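Local coordinates for histidine phosphotransfer protein (Medicago truncatula, PDB 4G78), which probably relays phosphoryl groups between cytokinin sensor histidine kinases and response regulators in plant two-component signalling, at residues A[12-15]-A[16-20]; A[24-27]-A[28-31]; A[60-63]-A[64-68]; A[120-123]-A[124-128]. One frame throughout, in Å; residues are numbered along the deposited sequence. Where two conformers were deposited one is given.

Interaction 1: A[12-15]-A[16-20]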
ATOM      1  N   ARG A  12      13.681   6.838  10.801  1.00  9.53           N
ATOM      2  CA  ARG A  12      13.506   5.644  11.619  1.00  9.79           C
ATOM      3  C   ARG A  12      12.187   5.747  12.405  1.00  8.91           C
ATOM      4  O   ARG A  12      11.497   4.719  12.565  1.00  9.87           O
ATOM      5  CB  ARG A  12      14.695   5.481  12.582  1.00 10.91           C
ATOM      6  CG  ARG A  12      15.973   5.078  11.902  1.00 12.13           C
ATOM      7  CD  ARG A  12      17.077   4.713  12.898  1.00 14.23           C
ATOM      8  NE  ARG A  12      17.501   5.772  13.713  1.00 16.31           N
ATOM      9  CZ  ARG A  12      18.529   6.602  13.544  1.00 16.01           C
ATOM     10  NH1 ARG A  12      19.293   6.531  12.466  1.00 17.49           N
ATOM     11  NH2 ARG A  12      18.755   7.546  14.446  1.00 19.49           N
ATOM     12  N   ASP A  13      11.865   6.900  12.939  1.00  9.21           N
ATOM     13  CA  ASP A  13      10.670   7.071  13.763  1.00  9.30           C
ATOM     14  C   ASP A  13       9.392   6.880  12.922  1.00  8.90           C
ATOM     15  O   ASP A  13       8.448   6.218  13.332  1.00  9.22           O
ATOM     16  CB  ASP A  13      10.650   8.430  14.419  1.00  9.86           C
ATOM     17  CG  ASP A  13      11.680   8.583  15.547  1.00 10.83           C
ATOM     18  OD1 ASP A  13      12.144   7.565  16.055  1.00 12.49           O
ATOM     19  OD2 ASP A  13      11.952   9.769  15.887  1.00 13.26           O
ATOM     20  N   HIS A  14       9.391   7.502  11.728  1.00  9.14           N
ATOM     21  CA  HIS A  14       8.210   7.413  10.850  0.70  9.39           C
ATOM     22  C   HIS A  14       7.991   5.976  10.376  1.00  8.95           C
ATOM     23  O   HIS A  14       6.879   5.476  10.368  1.00  8.90           O
ATOM     24  CB  HIS A  14       8.482   8.370   9.698  0.70 10.44           C
ATOM     25  CG  HIS A  14       7.371   8.262   8.659  0.70  9.32           C
ATOM     26  ND1 HIS A  14       6.088   8.657   8.895  0.70 10.33           N
ATOM     27  CD2 HIS A  14       7.408   7.791   7.391  0.70 10.50           C
ATOM     28  CE1 HIS A  14       5.341   8.415   7.833  0.70 11.11           C
ATOM     29  NE2 HIS A  14       6.109   7.914   6.882  0.70 10.79           N
ATOM     30  N   GLU A  15       9.090   5.362   9.949  1.00  9.30           N
ATOM     31  CA  GLU A  15       8.914   3.928   9.519  0.71  9.45           C
ATOM     32  C   GLU A  15       8.444   3.069  10.672  1.00  8.72           C
ATOM     33  O   GLU A  15       7.557   2.242  10.472  1.00  8.74           O
ATOM     34  CB  GLU A  15      10.235   3.439   8.969  0.71 12.01           C
ATOM     35  CG  GLU A  15      10.194   2.063   8.382  0.71 13.11           C
ATOM     36  CD  GLU A  15      11.576   1.704   7.849  0.71 20.72           C
ATOM     37  OE1 GLU A  15      11.886   2.141   6.761  0.71 34.02           O
ATOM     38  OE2 GLU A  15      12.388   1.110   8.572  0.71 28.35           O
ATOM     39  N   ALA A  16       9.053   3.227  11.849  1.00  8.27           N
ATOM     40  CA  ALA A  16       8.619   2.419  12.979  1.00  8.63           C
ATOM     41  C   ALA A  16       7.134   2.683  13.302  1.00  7.97           C
ATOM     42  O   ALA A  16       6.423   1.752  13.686  1.00  8.56           O
ATOM     43  CB  ALA A  16       9.487   2.689  14.199  1.00  9.49           C
ATOM     44  N   ALA A  17       6.708   3.932  13.190  1.00  8.17           N
ATOM     45  CA  ALA A  17       5.294   4.257  13.448  1.00  8.50           C
ATOM     46  C   ALA A  17       4.399   3.558  12.436  1.00  7.81           C
ATOM     47  O   ALA A  17       3.310   3.084  12.786  1.00  8.53           O
ATOM     48  CB  ALA A  17       5.096   5.753  13.417  1.00  9.24           C
ATOM     49  N   MET A  18       4.820   3.510  11.180  1.00  7.99           N
ATOM     50  CA  MET A  18       4.044   2.813  10.155  1.00  8.00           C
ATOM     51  C   MET A  18       3.864   1.356  10.494  1.00  8.27           C
ATOM     52  O   MET A  18       2.786   0.776  10.283  1.00  9.17           O
ATOM     53  CB  MET A  18       4.641   3.006   8.782  1.00  8.17           C
ATOM     54  CG  MET A  18       4.536   4.380   8.218  1.00  8.78           C
ATOM     55  SD  MET A  18       5.110   4.560   6.531  1.00  9.46           S
ATOM     56  CE  MET A  18       3.813   3.643   5.676  1.00 10.60           C
ATOM     57  N   PHE A  19       4.921   0.693  10.982  1.00  7.86           N
ATOM     58  CA  PHE A  19       4.776  -0.676  11.416  1.00  8.20           C
ATOM     59  C   PHE A  19       3.871  -0.775  12.662  1.00  8.11           C
ATOM     60  O   PHE A  19       2.983  -1.622  12.719  1.00  8.91           O
ATOM     61  CB  PHE A  19       6.153  -1.306  11.734  1.00  8.40           C
ATOM     62  CG  PHE A  19       6.862  -1.788  10.504  1.00  8.56           C
ATOM     63  CD1 PHE A  19       6.640  -3.077  10.035  1.00  9.19           C
ATOM     64  CD2 PHE A  19       7.735  -0.974   9.797  1.00 10.91           C
ATOM     65  CE1 PHE A  19       7.288  -3.548   8.899  1.00 10.31           C
ATOM     66  CE2 PHE A  19       8.363  -1.435   8.628  1.00 12.57           C
ATOM     67  CZ  PHE A  19       8.108  -2.717   8.203  1.00 10.92           C
ATOM     68  N   GLN A  20       4.071   0.098  13.654  1.00  8.03           N
ATOM     69  CA  GLN A  20       3.328  -0.040  14.904  1.00  8.26           C
ATOM     70  C   GLN A  20       1.835   0.119  14.667  1.00  8.14           C
ATOM     71  O   GLN A  20       1.013  -0.550  15.298  1.00  8.99           O
ATOM     72  CB  GLN A  20       3.871   0.963  15.926  1.00  8.69           C
ATOM     73  CG  GLN A  20       3.366   0.700  17.332  1.00  9.29           C
ATOM     74  CD  GLN A  20       1.970   1.210  17.609  1.00  8.67           C
ATOM     75  OE1 GLN A  20       1.499   2.155  16.961  1.00  9.59           O
ATOM     76  NE2 GLN A  20       1.340   0.655  18.618  1.00  9.82           N
TER
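Met18 lays its thioether across the imidazole of His14, one helical turn earlier in helix 6-20. Its CG sits over one face of the ring, offset toward the rim, 4.3 Å from the centroid in a CH-pi contact. The sulfur approaches more obliquely: SD lies 40° off the ring normal, and its nearest ring atom is His14 NE2 at 3.5 Å. With CG anti to the carbonyl carbon (chi1 -69°) and a bend at chi3, the Met18 chain runs past the ring and carries its methyl on toward Leu127 of helix 110-145. In the conformer described, NE2 is also hydrogen-bonded to Asn130 O and the ring meets Tyr133 edge-to-face. On the next flank of the helix, Glu15 and Phe19 run side by side and point the same way. Glu15 CG lies at the edge of the phenyl ring, in its plane, 4.0 Å from Phe19 CE2, while Phe19 CD2 comes to 3.3 Å from Glu15 O. An alanine in place of Phe19 would remove this ring and would probably leave a gap against Leu24 and Phe28, with the aliphatic part of Glu15 losing its neighbour. Regular i to i+4 bonds join the turns, among them Met18 N to His14 O at 3.0 Å. The chemistry is thus divided by side of the helix: a sulfur-aromatic pair, with its ring nitrogen satisfied by a backbone carbonyl, faces helix 110-145, and a phenyl ring edged by the CG methylene of a glutamate faces helix 26-32.

Interaction 2: A[24-27]-A[28-31]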
ATOM      1  N   LEU A  24       2.389  -1.313   7.541  1.00  7.52           N
ATOM      2  CA  LEU A  24       3.399  -2.158   6.924  1.00  7.74           C
ATOM      3  C   LEU A  24       3.566  -3.408   7.755  1.00  7.32           C
ATOM      4  O   LEU A  24       3.420  -3.375   8.975  1.00  8.35           O
ATOM      5  CB  LEU A  24       4.754  -1.423   6.901  1.00  8.10           C
ATOM      6  CG  LEU A  24       4.744  -0.115   6.126  1.00  8.71           C
ATOM      7  CD1 LEU A  24       6.084   0.604   6.323  1.00 10.16           C
ATOM      8  CD2 LEU A  24       4.403  -0.327   4.676  1.00 10.04           C
ATOM      9  N   ASP A  25       3.935  -4.497   7.078  1.00  7.88           N
ATOM     10  CA  ASP A  25       4.316  -5.731   7.718  1.00  7.84           C
ATOM     11  C   ASP A  25       5.640  -6.238   7.152  1.00  7.63           C
ATOM     12  O   ASP A  25       6.287  -5.585   6.340  1.00  8.17           O
ATOM     13  CB  ASP A  25       3.188  -6.788   7.620  1.00  8.95           C
ATOM     14  CG  ASP A  25       2.902  -7.299   6.217  1.00  9.72           C
ATOM     15  OD1 ASP A  25       3.849  -7.546   5.442  1.00  9.86           O
ATOM     16  OD2 ASP A  25       1.733  -7.425   5.869  1.00 14.35           O
ATOM     17  N   ASP A  26       6.052  -7.400   7.632  1.00  7.99           N
ATOM     18  CA  ASP A  26       7.384  -7.885   7.333  1.00  8.34           C
ATOM     19  C   ASP A  26       7.674  -8.056   5.834  1.00  8.22           C
ATOM     20  O   ASP A  26       8.837  -8.061   5.465  1.00  9.30           O
ATOM     21  CB  ASP A  26       7.633  -9.243   8.022  1.00  9.67           C
ATOM     22  CG  ASP A  26       9.102  -9.622   7.963  1.00 10.04           C
ATOM     23  OD1 ASP A  26       9.918  -8.897   8.590  1.00 11.16           O
ATOM     24  OD2 ASP A  26       9.432 -10.630   7.337  1.00 11.44           O
ATOM     25  N   GLN A  27       6.673  -8.216   4.975  1.00  8.59           N
ATOM     26  CA  GLN A  27       7.038  -8.234   3.542  1.00  8.80           C
ATOM     27  C   GLN A  27       7.669  -6.965   3.110  1.00  8.79           C
ATOM     28  O   GLN A  27       8.578  -6.963   2.239  1.00  9.95           O
ATOM     29  CB  GLN A  27       5.849  -8.629   2.679  1.00  9.45           C
ATOM     30  CG  GLN A  27       6.153  -8.510   1.166  1.00 10.24           C
ATOM     31  CD  GLN A  27       7.285  -9.366   0.653  1.00 11.56           C
ATOM     32  OE1 GLN A  27       7.781 -10.262   1.339  1.00 12.67           O
ATOM     33  NE2 GLN A  27       7.656  -9.078  -0.547  1.00 13.80           N
ATOM     34  N   PHE A  28       7.254  -5.823   3.666  1.00  8.36           N
ATOM     35  CA  PHE A  28       7.911  -4.570   3.359  1.00  8.46           C
ATOM     36  C   PHE A  28       9.373  -4.613   3.842  1.00  8.72           C
ATOM     37  O   PHE A  28      10.295  -4.193   3.173  1.00 10.00           O
ATOM     38  CB  PHE A  28       7.159  -3.387   3.949  1.00  8.75           C
ATOM     39  CG  PHE A  28       7.738  -2.070   3.539  1.00  9.91           C
ATOM     40  CD1 PHE A  28       7.386  -1.536   2.281  1.00 12.27           C
ATOM     41  CD2 PHE A  28       8.604  -1.384   4.367  1.00 11.81           C
ATOM     42  CE1 PHE A  28       7.959  -0.330   1.936  1.00 15.49           C
ATOM     43  CE2 PHE A  28       9.131  -0.150   3.962  1.00 14.91           C
ATOM     44  CZ  PHE A  28       8.757   0.364   2.744  1.00 17.19           C
ATOM     45  N   SER A  29       9.565  -5.126   5.082  1.00  9.00           N
ATOM     46  CA  SER A  29      10.916  -5.292   5.587  1.00  9.69           C
ATOM     47  C   SER A  29      11.766  -6.152   4.646  1.00 10.07           C
ATOM     48  O   SER A  29      12.965  -5.874   4.478  1.00 11.63           O
ATOM     49  CB  SER A  29      10.860  -5.961   6.981  1.00 10.30           C
ATOM     50  OG  SER A  29      10.065  -5.254   7.876  1.00 11.20           O
ATOM     51  N   GLN A  30      11.186  -7.183   4.100  1.00 10.13           N
ATOM     52  CA  GLN A  30      11.925  -8.049   3.127  1.00 11.50           C
ATOM     53  C   GLN A  30      12.355  -7.229   1.948  1.00 11.64           C
ATOM     54  O   GLN A  30      13.454  -7.427   1.420  1.00 14.88           O
ATOM     55  CB  GLN A  30      11.083  -9.215   2.701  1.00 13.11           C
ATOM     56  CG  GLN A  30      10.758 -10.191   3.790  1.00 15.63           C
ATOM     57  CD  GLN A  30      11.912 -10.820   4.424  1.00 19.23           C
ATOM     58  OE1 GLN A  30      12.918 -11.110   3.729  1.00 24.16           O
ATOM     59  NE2 GLN A  30      11.932 -11.010   5.704  1.00 23.06           N
ATOM     60  N   LEU A  31      11.505  -6.371   1.425  1.00 10.71           N
ATOM     61  CA  LEU A  31      11.898  -5.490   0.291  1.00 11.14           C
ATOM     62  C   LEU A  31      13.024  -4.614   0.673  1.00 12.45           C
ATOM     63  O   LEU A  31      13.854  -4.259  -0.188  1.00 14.95           O
ATOM     64  CB  LEU A  31      10.718  -4.718  -0.192  1.00 11.47           C
ATOM     65  CG  LEU A  31       9.549  -5.445  -0.786  1.00 12.74           C
ATOM     66  CD1 LEU A  31       8.428  -4.443  -1.133  1.00 16.57           C
ATOM     67  CD2 LEU A  31       9.974  -6.329  -2.002  1.00 14.76           C
TER
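Apolar contact is made by Leu24, which straddles one face of the Phe28 ring with both methyls: CD1 stands 4.1 Å from the ring centroid, and CD2 lies 3.9 Å from Phe28 CG. The phenyl CG is anti to its own backbone N (chi1 -174°), which turns the ring back beneath Leu24; Met47 and Leu131 also pack on Phe28. Side-chain hydrogen bonding links Asp26 to Gln30. Gln30 NE2 gives a nearly straight bond (171°) to Asp26 OD2 at 3.0 Å, reaching its syn side from 29° out of the carboxylate plane. A leucine in place of Gln30 would lack the amide donor, and the Asp26 carboxylate would probably lose its partner and be set free to turn. Gln27 lays its amide beside Leu31, NE2 to CD2 3.9 Å, while that nitrogen bonds to Ser88 O. Among backbone groups, Phe28 N bonds to Asp25 O at 2.9 Å, and i to i+4 bonds follow from Gln30 and Leu31. Capping completes the set: Asp25 OD1 accepts from Gln27 N at 2.9 Å. This is the signature of an aspartate N-cap, which here follows a buried leucine and leads into helix 26-32 of the bundle.

Interaction 3: A[60-63]-A[64-68]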
ATOM      1  N   ASN A  60     -11.236   0.831 -11.360  1.00 13.35           N
ATOM      2  CA  ASN A  60     -12.117  -0.194 -11.910  1.00 14.17           C
ATOM      3  C   ASN A  60     -13.150  -0.637 -10.977  1.00 13.56           C
ATOM      4  O   ASN A  60     -14.328  -0.869 -11.352  1.00 14.53           O
ATOM      5  CB  ASN A  60     -11.274  -1.389 -12.410  1.00 17.82           C
ATOM      6  CG  ASN A  60     -10.525  -1.082 -13.676  1.00 23.96           C
ATOM      7  OD1 ASN A  60     -11.029  -0.339 -14.473  1.00 35.01           O
ATOM      8  ND2 ASN A  60      -9.427  -1.629 -14.050  1.00 32.21           N
ATOM      9  N   MET A  61     -12.824  -0.786  -9.687  1.00 13.03           N
ATOM     10  CA  MET A  61     -13.776  -1.197  -8.709  0.72 13.30           C
ATOM     11  C   MET A  61     -14.865  -0.126  -8.507  1.00 12.59           C
ATOM     12  O   MET A  61     -16.064  -0.435  -8.386  1.00 13.42           O
ATOM     13  CB  MET A  61     -13.165  -1.453  -7.298  0.72 14.83           C
ATOM     14  CG  MET A  61     -12.354  -2.716  -7.281  0.72 14.06           C
ATOM     15  SD  MET A  61     -11.531  -3.070  -5.740  0.72 24.46           S
ATOM     16  CE  MET A  61     -12.849  -4.024  -4.990  0.72 18.83           C
ATOM     17  N   SER A  62     -14.457   1.122  -8.450  1.00 12.22           N
ATOM     18  CA  SER A  62     -15.413   2.224  -8.309  0.55 12.72           C
ATOM     19  C   SER A  62     -16.417   2.206  -9.430  1.00 13.23           C
ATOM     20  O   SER A  62     -17.639   2.317  -9.233  1.00 14.38           O
ATOM     21  CB  SER A  62     -14.575   3.500  -8.302  0.55 14.55           C
ATOM     22  OG  SER A  62     -15.489   4.572  -8.001  0.55 14.95           O
ATOM     23  N   ARG A  63     -15.938   2.105 -10.666  1.00 13.16           N
ATOM     24  CA  ARG A  63     -16.823   2.064 -11.796  0.71 14.50           C
ATOM     25  C   ARG A  63     -17.718   0.860 -11.770  1.00 13.78           C
ATOM     26  O   ARG A  63     -18.928   0.951 -12.062  1.00 14.67           O
ATOM     27  CB  ARG A  63     -16.032   2.151 -13.110  0.71 17.19           C
ATOM     28  CG  ARG A  63     -15.267   3.420 -13.309  0.71 20.81           C
ATOM     29  CD  ARG A  63     -16.099   4.665 -13.392  0.71 29.67           C
ATOM     30  NE  ARG A  63     -16.484   5.210 -12.126  0.71 29.82           N
ATOM     31  CZ  ARG A  63     -15.691   5.642 -11.157  0.71 27.35           C
ATOM     32  NH1 ARG A  63     -16.186   6.012  -9.991  0.71 23.79           N
ATOM     33  NH2 ARG A  63     -14.372   5.698 -11.360  0.71 34.89           N
ATOM     34  N   ALA A  64     -17.186  -0.278 -11.387  1.00 14.08           N
ATOM     35  CA  ALA A  64     -17.996  -1.475 -11.306  1.00 15.33           C
ATOM     36  C   ALA A  64     -19.140  -1.335 -10.394  1.00 15.15           C
ATOM     37  O   ALA A  64     -20.274  -1.847 -10.648  1.00 16.48           O
ATOM     38  CB  ALA A  64     -17.156  -2.710 -10.919  1.00 18.76           C
ATOM     39  N   LEU A  65     -18.959  -0.702  -9.204  1.00 13.02           N
ATOM     40  CA  LEU A  65     -20.001  -0.551  -8.227  1.00 13.63           C
ATOM     41  C   LEU A  65     -21.102   0.384  -8.678  1.00 12.88           C
ATOM     42  O   LEU A  65     -22.212   0.348  -8.093  1.00 14.35           O
ATOM     43  CB  LEU A  65     -19.477  -0.064  -6.893  1.00 14.56           C
ATOM     44  CG  LEU A  65     -18.775  -1.155  -6.148  1.00 18.80           C
ATOM     45  CD1 LEU A  65     -18.420  -0.522  -4.756  1.00 28.31           C
ATOM     46  CD2 LEU A  65     -19.624  -2.329  -5.836  1.00 25.64           C
ATOM     47  N   GLU A  66     -20.852   1.218  -9.667  1.00 12.94           N
ATOM     48  CA  GLU A  66     -21.828   2.153 -10.238  1.00 13.39           C
ATOM     49  C   GLU A  66     -22.643   1.585 -11.324  1.00 13.24           C
ATOM     50  O   GLU A  66     -23.601   2.231 -11.769  1.00 15.03           O
ATOM     51  CB  GLU A  66     -21.123   3.404 -10.870  1.00 16.66           C
ATOM     52  CG  GLU A  66     -20.356   4.164  -9.927  1.00 17.31           C
ATOM     53  CD  GLU A  66     -19.473   5.215 -10.479  1.00 17.92           C
ATOM     54  OE1 GLU A  66     -19.003   5.270 -11.695  1.00 23.65           O
ATOM     55  OE2 GLU A  66     -19.159   6.100  -9.662  1.00 20.18           O
ATOM     56  N   GLN A  67     -22.291   0.430 -11.844  1.00 13.92           N
ATOM     57  CA  GLN A  67     -23.032  -0.204 -12.930  1.00 14.77           C
ATOM     58  C   GLN A  67     -24.346  -0.734 -12.388  1.00 14.47           C
ATOM     59  O   GLN A  67     -24.442  -1.132 -11.221  1.00 15.37           O
ATOM     60  CB  GLN A  67     -22.227  -1.348 -13.578  1.00 16.67           C
ATOM     61  CG  GLN A  67     -20.889  -0.947 -14.134  1.00 18.62           C
ATOM     62  CD  GLN A  67     -20.936   0.254 -15.030  1.00 22.09           C
ATOM     63  OE1 GLN A  67     -21.690   0.272 -16.043  1.00 25.58           O
ATOM     64  NE2 GLN A  67     -20.144   1.351 -14.652  1.00 27.77           N
ATOM     65  N   VAL A  68     -25.341  -0.792 -13.243  1.00 16.02           N
ATOM     66  CA  VAL A  68     -26.624  -1.419 -12.901  0.73 15.03           C
ATOM     67  C   VAL A  68     -26.885  -2.451 -13.959  1.00 17.74           C
ATOM     68  O   VAL A  68     -27.061  -2.087 -15.098  1.00 21.26           O
ATOM     69  CB  VAL A  68     -27.753  -0.400 -12.849  0.73 19.08           C
ATOM     70  CG1 VAL A  68     -29.022  -1.139 -12.402  0.73 26.07           C
ATOM     71  CG2 VAL A  68     -27.365   0.758 -11.949  0.73 22.69           C
TER
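Arg63 and Glu66 run side by side and, in the conformer described, join in a salt bridge on the exposed flank of helix 41-66. The arginine grips side-on with two nitrogens: NE reaches Glu66 OE1 at 2.6 Å and NH1 reaches Glu66 OE2 at 3.0 Å, both bonds almost straight. It also adopts a second conformer, so the bridge is probably not permanent. Both oxygens lie close to the guanidinium plane, yet the carboxylate is turned 48° against it and is met from above its own plane. Bends at chi2 and chi3 (-63° and 82°) curl the arginine so that its NE and NH1 edge faces Glu66. Close by, Arg63 O accepts from Glu66 N at 3.1 Å and from Gln67 NE2 at 2.9 Å, the two donors coming from opposite faces of the carbonyl plane. The i to i+4 bond from Glu66 N to Ser62 O is weak. Helix 41-66 is one of the long helices of the HPt bundle, and its inward side is packed more firmly. Met61 and Leu65, whose backbones are joined by the bond from Leu65 N to Met61 O at 3.0 Å, turn to helix 110-145, Met61 onto Leu120 and Leu65 onto Leu117. The Ala64 methyl packs on Ile75 of helix 72-89.

Interaction 4: A[120-123]-A[124-128]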
ATOM      1  N   LEU A 120     -11.119   0.856   1.612  1.00 12.07           N
ATOM      2  CA  LEU A 120      -9.967   0.520   0.780  1.00 11.46           C
ATOM      3  C   LEU A 120      -9.305   1.763   0.211  1.00 11.03           C
ATOM      4  O   LEU A 120      -8.071   1.935   0.235  1.00 11.26           O
ATOM      5  CB  LEU A 120     -10.410  -0.435  -0.326  1.00 11.65           C
ATOM      6  CG  LEU A 120      -9.324  -0.887  -1.280  1.00 12.55           C
ATOM      7  CD1 LEU A 120      -8.187  -1.564  -0.538  1.00 17.55           C
ATOM      8  CD2 LEU A 120      -9.894  -1.810  -2.339  1.00 14.29           C
ATOM      9  N   GLN A 121     -10.122   2.671  -0.327  1.00 11.53           N
ATOM     10  CA  GLN A 121      -9.576   3.897  -0.861  0.51 12.18           C
ATOM     11  C   GLN A 121      -8.862   4.709   0.221  1.00 11.63           C
ATOM     12  O   GLN A 121      -7.777   5.261  -0.021  1.00 12.31           O
ATOM     13  CB  GLN A 121     -10.789   4.643  -1.435  0.51 12.67           C
ATOM     14  CG  GLN A 121     -11.211   4.581  -2.806  0.51 16.93           C
ATOM     15  CD  GLN A 121     -12.624   4.967  -3.176  0.51 16.64           C
ATOM     16  OE1 GLN A 121     -13.116   4.606  -4.236  0.51 19.81           O
ATOM     17  NE2 GLN A 121     -13.307   5.693  -2.288  0.51 27.62           N
ATOM     18  N   GLN A 122      -9.477   4.770   1.405  1.00 12.13           N
ATOM     19  CA  GLN A 122      -8.915   5.505   2.566  0.57 12.51           C
ATOM     20  C   GLN A 122      -7.534   4.907   2.938  1.00 11.14           C
ATOM     21  O   GLN A 122      -6.563   5.622   3.137  1.00 11.82           O
ATOM     22  CB  GLN A 122      -9.822   5.462   3.793  0.57 14.17           C
ATOM     23  CG  GLN A 122      -9.315   6.164   5.073  0.57 19.17           C
ATOM     24  CD  GLN A 122     -10.353   6.786   5.990  0.57 32.08           C
ATOM     25  OE1 GLN A 122      -9.902   7.756   6.594  0.57 45.51           O
ATOM     26  NE2 GLN A 122     -11.503   6.163   5.964  0.57 46.27           N
ATOM     27  N   GLU A 123      -7.533   3.620   3.100  1.00 10.70           N
ATOM     28  CA  GLU A 123      -6.328   2.922   3.509  1.00 10.29           C
ATOM     29  C   GLU A 123      -5.240   3.032   2.469  1.00  9.25           C
ATOM     30  O   GLU A 123      -4.047   3.194   2.813  1.00  9.13           O
ATOM     31  CB  GLU A 123      -6.634   1.489   3.869  1.00 10.21           C
ATOM     32  CG  GLU A 123      -7.397   1.375   5.176  1.00 11.99           C
ATOM     33  CD  GLU A 123      -6.630   1.787   6.391  1.00 11.79           C
ATOM     34  OE1 GLU A 123      -5.398   1.677   6.388  1.00 10.80           O
ATOM     35  OE2 GLU A 123      -7.247   2.295   7.361  1.00 16.63           O
ATOM     36  N   TYR A 124      -5.586   2.964   1.187  1.00  9.16           N
ATOM     37  CA  TYR A 124      -4.605   3.101   0.127  1.00  8.94           C
ATOM     38  C   TYR A 124      -3.984   4.487   0.176  1.00  9.13           C
ATOM     39  O   TYR A 124      -2.757   4.641   0.092  1.00  9.47           O
ATOM     40  CB  TYR A 124      -5.243   2.813  -1.236  1.00  9.74           C
ATOM     41  CG  TYR A 124      -4.250   3.060  -2.326  1.00  9.39           C
ATOM     42  CD1 TYR A 124      -3.212   2.168  -2.580  1.00  9.99           C
ATOM     43  CD2 TYR A 124      -4.306   4.214  -3.052  1.00  9.97           C
ATOM     44  CE1 TYR A 124      -2.237   2.446  -3.541  1.00 10.71           C
ATOM     45  CE2 TYR A 124      -3.306   4.524  -3.986  1.00 10.66           C
ATOM     46  CZ  TYR A 124      -2.294   3.614  -4.239  1.00 10.57           C
ATOM     47  OH  TYR A 124      -1.296   3.849  -5.162  1.00 12.60           O
ATOM     48  N   SER A 125      -4.806   5.518   0.304  1.00  9.74           N
ATOM     49  CA  SER A 125      -4.272   6.863   0.349  0.68 10.86           C
ATOM     50  C   SER A 125      -3.378   7.079   1.568  1.00  9.99           C
ATOM     51  O   SER A 125      -2.304   7.709   1.431  1.00 11.02           O
ATOM     52  CB  SER A 125      -5.431   7.861   0.314  0.68 12.43           C
ATOM     53  OG  SER A 125      -4.931   9.174   0.459  0.68 14.85           O
ATOM     54  N   LEU A 126      -3.765   6.565   2.707  1.00 10.27           N
ATOM     55  CA  LEU A 126      -2.929   6.690   3.923  1.00 10.67           C
ATOM     56  C   LEU A 126      -1.604   6.042   3.689  1.00  9.99           C
ATOM     57  O   LEU A 126      -0.531   6.569   4.057  1.00 10.81           O
ATOM     58  CB  LEU A 126      -3.632   6.066   5.133  1.00 11.40           C
ATOM     59  CG  LEU A 126      -4.816   6.839   5.690  1.00 13.57           C
ATOM     60  CD1 LEU A 126      -5.608   5.994   6.630  1.00 15.16           C
ATOM     61  CD2 LEU A 126      -4.261   8.134   6.408  1.00 18.34           C
ATOM     62  N   LEU A 127      -1.627   4.831   3.117  1.00  9.67           N
ATOM     63  CA  LEU A 127      -0.376   4.107   2.869  1.00  9.25           C
ATOM     64  C   LEU A 127       0.513   4.886   1.917  1.00  9.59           C
ATOM     65  O   LEU A 127       1.710   5.063   2.150  1.00  9.69           O
ATOM     66  CB  LEU A 127      -0.698   2.741   2.319  1.00  9.72           C
ATOM     67  CG  LEU A 127       0.538   1.963   1.883  1.00 11.15           C
ATOM     68  CD1 LEU A 127       1.388   1.535   3.068  1.00 14.84           C
ATOM     69  CD2 LEU A 127       0.146   0.846   1.038  1.00 17.32           C
ATOM     70  N   LYS A 128      -0.066   5.299   0.778  1.00  9.61           N
ATOM     71  CA  LYS A 128       0.741   5.954  -0.260  1.00 10.28           C
ATOM     72  C   LYS A 128       1.348   7.231   0.289  1.00 10.25           C
ATOM     73  O   LYS A 128       2.536   7.517   0.081  1.00 10.92           O
ATOM     74  CB  LYS A 128      -0.113   6.220  -1.490  1.00 10.99           C
ATOM     75  CG  LYS A 128       0.672   6.884  -2.592  1.00 12.29           C
ATOM     76  CD  LYS A 128      -0.065   7.033  -3.870  1.00 14.33           C
ATOM     77  CE  LYS A 128       0.754   7.538  -5.012  1.00 22.13           C
ATOM     78  NZ  LYS A 128      -0.055   7.945  -6.169  1.00 30.47           N
TER
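The flat carboxylate of Glu123 has Leu126 CD1 at 4.1 Å from OE2, the two side chains meeting obliquely. Glu123 is bent at chi2 (-67°), and its charge is paired with Arg93 through OE1. The other flat group, the Tyr124 ring, has Lys128 CB over one face, 4.3 Å above the plane and offset toward the rim, one turn further along helix 110-145. The phenol CG is anti to the backbone N (chi1 176°), a setting that places the ring among Phe51, Ser54 and Leu58 of helix 41-66. Its OH is hydrogen-bonded to Glu55 OE2, and the extended Lys128 chain carries NZ to a salt bridge with that same oxygen. Toward the preceding turn Tyr124 offers its base: CB lies 3.3 Å from Leu120 O, which also accepts the bond from Tyr124 N. Gln122 and Leu126 lie alongside each other, pointing the same way, with Gln122 CG 4.0 Å from Leu126 CD1. Leu126 CG also rests 3.3 Å from Gln122 O. Beneath these side chains, four regular i to i+4 bonds join the turns, from Tyr124 N, Ser125 N, Leu126 N and Leu127 N. Within the stretch, then, the side chains meet by van der Waals contact and the backbone supplies the hydrogen bonds, while the polar ends of Glu123, Tyr124 and Lys128 are spent on other helices. Sharing Glu55 between a hydroxyl and an ammonium would probably favour its charged form.

In the fold
Interactions 1 to 4 follow in series along the chain, on helix 6-20, helix 26-32, helix 41-66 and helix 110-145. Interactions 1 and 2 are neighbours, with centres 12 Å apart and Phe19 CZ 3.2 Å from Ser29 OG. Interaction 4, about 17 Å from each by centres, meets both through Leu127, whose CD1 lies 3.9 Å from Leu24 CD2. Interaction 3 lies across the chain's centre from interactions 1 and 2, 35 Å from interaction 1 by centres, but it touches interaction 4, Met61 SD lying 4.0 Å from Leu120 CD2. The long helix 110-145 thus connects the N-terminal helices with the far end of the HPt bundle, the all-helical scaffold that carries the predicted phosphohistidine His80 on helix 72-89.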